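Trafficking protein particle complex subunit 3 (Naegleria fowleri, PDB 6AQ3) probably serves in vesicle trafficking as a subunit of the TRAPP tethering complex and carries covalently bound palmitic acid. Local coordinates at residues V107-K112 against E116-F121. Sequence-based numbering, arbitrary orientation.
Sequences VTNWSK and EYSIVF
Strand 106-108 and strand 116-121 pair here as an antiparallel beta hairpin at one margin of the four-stranded sheet, the shorter strand being outermost within the chain. The pairing rests on T108 and S118, a hydrogen-bonded pair: T108 N donates to S118 O at 3.1 Å and S118 N to T108 O at 3.0 Å. V107 and I119 form the adjoining non-hydrogen-bonded pair. Regular pairing then breaks at N109, whose backbone takes a left-handed conformation, yet the chains close again further on, where S111 N reaches E116 O at 2.9 Å. That link is reciprocated by a side chain. S111 OG stands between its own backbone N and carbonyl carbon (chi1 63°), a setting that turns it to accept from E116 N at 3.0 Å, bent to 132° at the hydrogen; the same OG also bonds D113 OD1 in the turn.

The apolar part centres on W110, one ring face of which lies over Y117 CB. That carbon sits 3.7 Å from the centroid of the W110 six-membered ring, nearly on its normal, a CH-pi contact. The two side chains run alongside each other, and W110 CH2 comes within 3.6 Å of Y117 CD2, but with planes at 49° the rings meet obliquely. V107, paired with I119 and on the same sheet face, brings CG1 to Y117 CB at 4.0 Å. On the face carrying T108 and S118, the T108 methyl meets V120 CG2.

Beyond the hairpin, Y117 packs against helix 85-101, its OH bonds T88 OG1, and its side chain lies about 7 Å from the bound palmitic acid, while E116 OE2 makes a salt bridge with R180 of strand 177-186. The chemistry therefore implies a hairpin end closed by paired polar bonds around E116, with the exposed W110 ring covering the CB of the buried Y117.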
ATOM      1  N   VAL C 107     -19.534  16.200   4.084  1.00 66.71           N
ATOM      2  CA  VAL C 107     -20.424  16.185   2.924  1.00 63.77           C
ATOM      3  C   VAL C 107     -20.977  17.584   2.681  1.00 67.00           C
ATOM      4  O   VAL C 107     -21.540  18.202   3.592  1.00 68.48           O
ATOM      5  CB  VAL C 107     -21.589  15.202   3.127  1.00 62.24           C
ATOM      6  CG1 VAL C 107     -22.524  15.248   1.932  1.00 59.91           C
ATOM      7  CG2 VAL C 107     -21.076  13.793   3.331  1.00 59.04           C
ATOM      8  N   THR C 108     -20.904  18.042   1.432  1.00 65.20           N
ATOM      9  CA  THR C 108     -21.394  19.360   1.046  1.00 71.31           C
ATOM     10  C   THR C 108     -21.889  19.296  -0.390  1.00 68.02           C
ATOM     11  O   THR C 108     -21.847  18.244  -1.040  1.00 68.06           O
ATOM     12  CB  THR C 108     -20.313  20.450   1.117  1.00 85.45           C
ATOM     13  OG1 THR C 108     -19.356  20.230   0.070  1.00 85.44           O
ATOM     14  CG2 THR C 108     -19.592  20.472   2.462  1.00 88.46           C
ATOM     15  N   ASN C 109     -22.375  20.442  -0.871  1.00 59.66           N
ATOM     16  CA  ASN C 109     -22.749  20.638  -2.273  1.00 63.00           C
ATOM     17  C   ASN C 109     -23.749  19.587  -2.748  1.00 67.54           C
ATOM     18  O   ASN C 109     -23.615  19.016  -3.831  1.00 76.09           O
ATOM     19  CB  ASN C 109     -21.507  20.639  -3.173  1.00 67.84           C
ATOM     20  CG  ASN C 109     -20.459  21.661  -2.745  1.00 75.58           C
ATOM     21  OD1 ASN C 109     -19.263  21.479  -2.990  1.00 76.89           O
ATOM     22  ND2 ASN C 109     -20.903  22.742  -2.117  1.00 84.91           N
ATOM     23  N   TRP C 110     -24.769  19.337  -1.929  1.00 63.91           N
ATOM     24  CA  TRP C 110     -25.832  18.434  -2.340  1.00 69.57           C
ATOM     25  C   TRP C 110     -26.548  18.979  -3.565  1.00 77.34           C
ATOM     26  O   TRP C 110     -26.710  20.191  -3.721  1.00 83.33           O
ATOM     27  CB  TRP C 110     -26.860  18.246  -1.221  1.00 71.01           C
ATOM     28  CG  TRP C 110     -26.461  17.285  -0.198  1.00 72.03           C
ATOM     29  CD1 TRP C 110     -25.935  17.557   1.023  1.00 70.80           C
ATOM     30  CD2 TRP C 110     -26.536  15.862  -0.303  1.00 72.18           C
ATOM     31  NE1 TRP C 110     -25.690  16.387   1.702  1.00 71.54           N
ATOM     32  CE2 TRP C 110     -26.042  15.331   0.904  1.00 71.24           C
ATOM     33  CE3 TRP C 110     -26.978  14.983  -1.303  1.00 65.18           C
ATOM     34  CZ2 TRP C 110     -25.965  13.963   1.138  1.00 68.41           C
ATOM     35  CZ3 TRP C 110     -26.894  13.630  -1.077  1.00 62.28           C
ATOM     36  CH2 TRP C 110     -26.395  13.129   0.139  1.00 68.80           C
ATOM     37  N   SER C 111     -26.955  18.083  -4.452  1.00 74.99           N
ATOM     38  CA  SER C 111     -27.856  18.500  -5.510  1.00 81.82           C
ATOM     39  C   SER C 111     -29.287  18.534  -4.984  1.00 90.19           C
ATOM     40  O   SER C 111     -29.621  17.918  -3.968  1.00 86.49           O
ATOM     41  CB  SER C 111     -27.748  17.565  -6.714  1.00 85.40           C
ATOM     42  OG  SER C 111     -28.142  16.253  -6.375  1.00 83.20           O
ATOM     43  N   LYS C 112     -30.142  19.272  -5.689  1.00 97.59           N
ATOM     44  CA  LYS C 112     -31.525  19.379  -5.243  1.00102.60           C
ATOM     45  C   LYS C 112     -32.171  18.004  -5.157  1.00 99.77           C
ATOM     46  O   LYS C 112     -32.830  17.685  -4.163  1.00108.82           O
ATOM     47  CB  LYS C 112     -32.325  20.303  -6.170  1.00106.44           C
ATOM     48  N   GLU C 116     -26.391  13.861  -6.158  1.00 66.18           N
ATOM     49  CA  GLU C 116     -24.992  14.268  -6.157  1.00 62.33           C
ATOM     50  C   GLU C 116     -24.632  14.868  -4.812  1.00 63.94           C
ATOM     51  O   GLU C 116     -25.421  15.606  -4.214  1.00 71.89           O
ATOM     52  CB  GLU C 116     -24.662  15.319  -7.213  1.00 65.80           C
ATOM     53  CG  GLU C 116     -25.139  15.041  -8.598  1.00 78.45           C
ATOM     54  CD  GLU C 116     -24.670  16.109  -9.551  1.00 89.44           C
ATOM     55  OE1 GLU C 116     -24.930  15.985 -10.769  1.00 90.32           O
ATOM     56  OE2 GLU C 116     -24.036  17.075  -9.069  1.00 93.00           O
ATOM     57  N   TYR C 117     -23.428  14.560  -4.358  1.00 62.06           N
ATOM     58  CA  TYR C 117     -22.850  15.220  -3.206  1.00 59.63           C
ATOM     59  C   TYR C 117     -21.344  15.206  -3.396  1.00 60.61           C
ATOM     60  O   TYR C 117     -20.813  14.464  -4.226  1.00 65.94           O
ATOM     61  CB  TYR C 117     -23.270  14.537  -1.893  1.00 64.37           C
ATOM     62  CG  TYR C 117     -22.857  13.077  -1.757  1.00 64.30           C
ATOM     63  CD1 TYR C 117     -21.574  12.732  -1.335  1.00 64.22           C
ATOM     64  CD2 TYR C 117     -23.744  12.046  -2.060  1.00 54.17           C
ATOM     65  CE1 TYR C 117     -21.181  11.401  -1.211  1.00 56.77           C
ATOM     66  CE2 TYR C 117     -23.361  10.710  -1.929  1.00 57.02           C
ATOM     67  CZ  TYR C 117     -22.074  10.400  -1.504  1.00 58.00           C
ATOM     68  OH  TYR C 117     -21.676   9.093  -1.365  1.00 60.84           O
ATOM     69  N   SER C 118     -20.658  16.035  -2.625  1.00 65.85           N
ATOM     70  CA  SER C 118     -19.205  16.053  -2.614  1.00 62.32           C
ATOM     71  C   SER C 118     -18.721  15.626  -1.241  1.00 60.71           C
ATOM     72  O   SER C 118     -19.393  15.862  -0.230  1.00 54.03           O
ATOM     73  CB  SER C 118     -18.638  17.432  -2.947  1.00 63.44           C
ATOM     74  OG  SER C 118     -18.927  17.793  -4.284  1.00 66.00           O
ATOM     75  N   ILE C 119     -17.544  15.001  -1.220  1.00 57.29           N
ATOM     76  CA  ILE C 119     -16.856  14.636   0.013  1.00 57.43           C
ATOM     77  C   ILE C 119     -15.627  15.534   0.092  1.00 54.94           C
ATOM     78  O   ILE C 119     -14.732  15.448  -0.756  1.00 49.01           O
ATOM     79  CB  ILE C 119     -16.464  13.144   0.027  1.00 60.59           C
ATOM     80  CG1 ILE C 119     -17.702  12.237  -0.032  1.00 67.31           C
ATOM     81  CG2 ILE C 119     -15.673  12.805   1.267  1.00 59.16           C
ATOM     82  CD1 ILE C 119     -17.382  10.739  -0.147  1.00 61.03           C
ATOM     83  N   VAL C 120     -15.583  16.409   1.093  1.00 56.18           N
ATOM     84  CA  VAL C 120     -14.489  17.365   1.237  1.00 56.86           C
ATOM     85  C   VAL C 120     -13.678  17.033   2.480  1.00 57.95           C
ATOM     86  O   VAL C 120     -14.237  16.650   3.514  1.00 57.64           O
ATOM     87  CB  VAL C 120     -15.003  18.821   1.295  1.00 57.88           C
ATOM     88  CG1 VAL C 120     -15.616  19.226  -0.048  1.00 54.31           C
ATOM     89  CG2 VAL C 120     -15.999  18.995   2.412  1.00 57.61           C
ATOM     90  N   PHE C 121     -12.356  17.190   2.379  1.00 57.54           N
ATOM     91  CA  PHE C 121     -11.454  16.923   3.492  1.00 57.32           C
ATOM     92  C   PHE C 121     -10.163  17.712   3.295  1.00 54.74           C
ATOM     93  O   PHE C 121      -9.749  17.951   2.158  1.00 62.17           O
ATOM     94  CB  PHE C 121     -11.151  15.420   3.651  1.00 50.86           C
ATOM     95  CG  PHE C 121     -10.801  14.707   2.378  1.00 45.80           C
ATOM     96  CD1 PHE C 121     -11.770  14.403   1.431  1.00 46.21           C
ATOM     97  CD2 PHE C 121      -9.495  14.278   2.161  1.00 46.42           C
ATOM     98  CE1 PHE C 121     -11.443  13.711   0.283  1.00 48.92           C
ATOM     99  CE2 PHE C 121      -9.148  13.588   1.016  1.00 43.71           C
ATOM    100  CZ  PHE C 121     -10.116  13.300   0.067  1.00 45.85           C
TER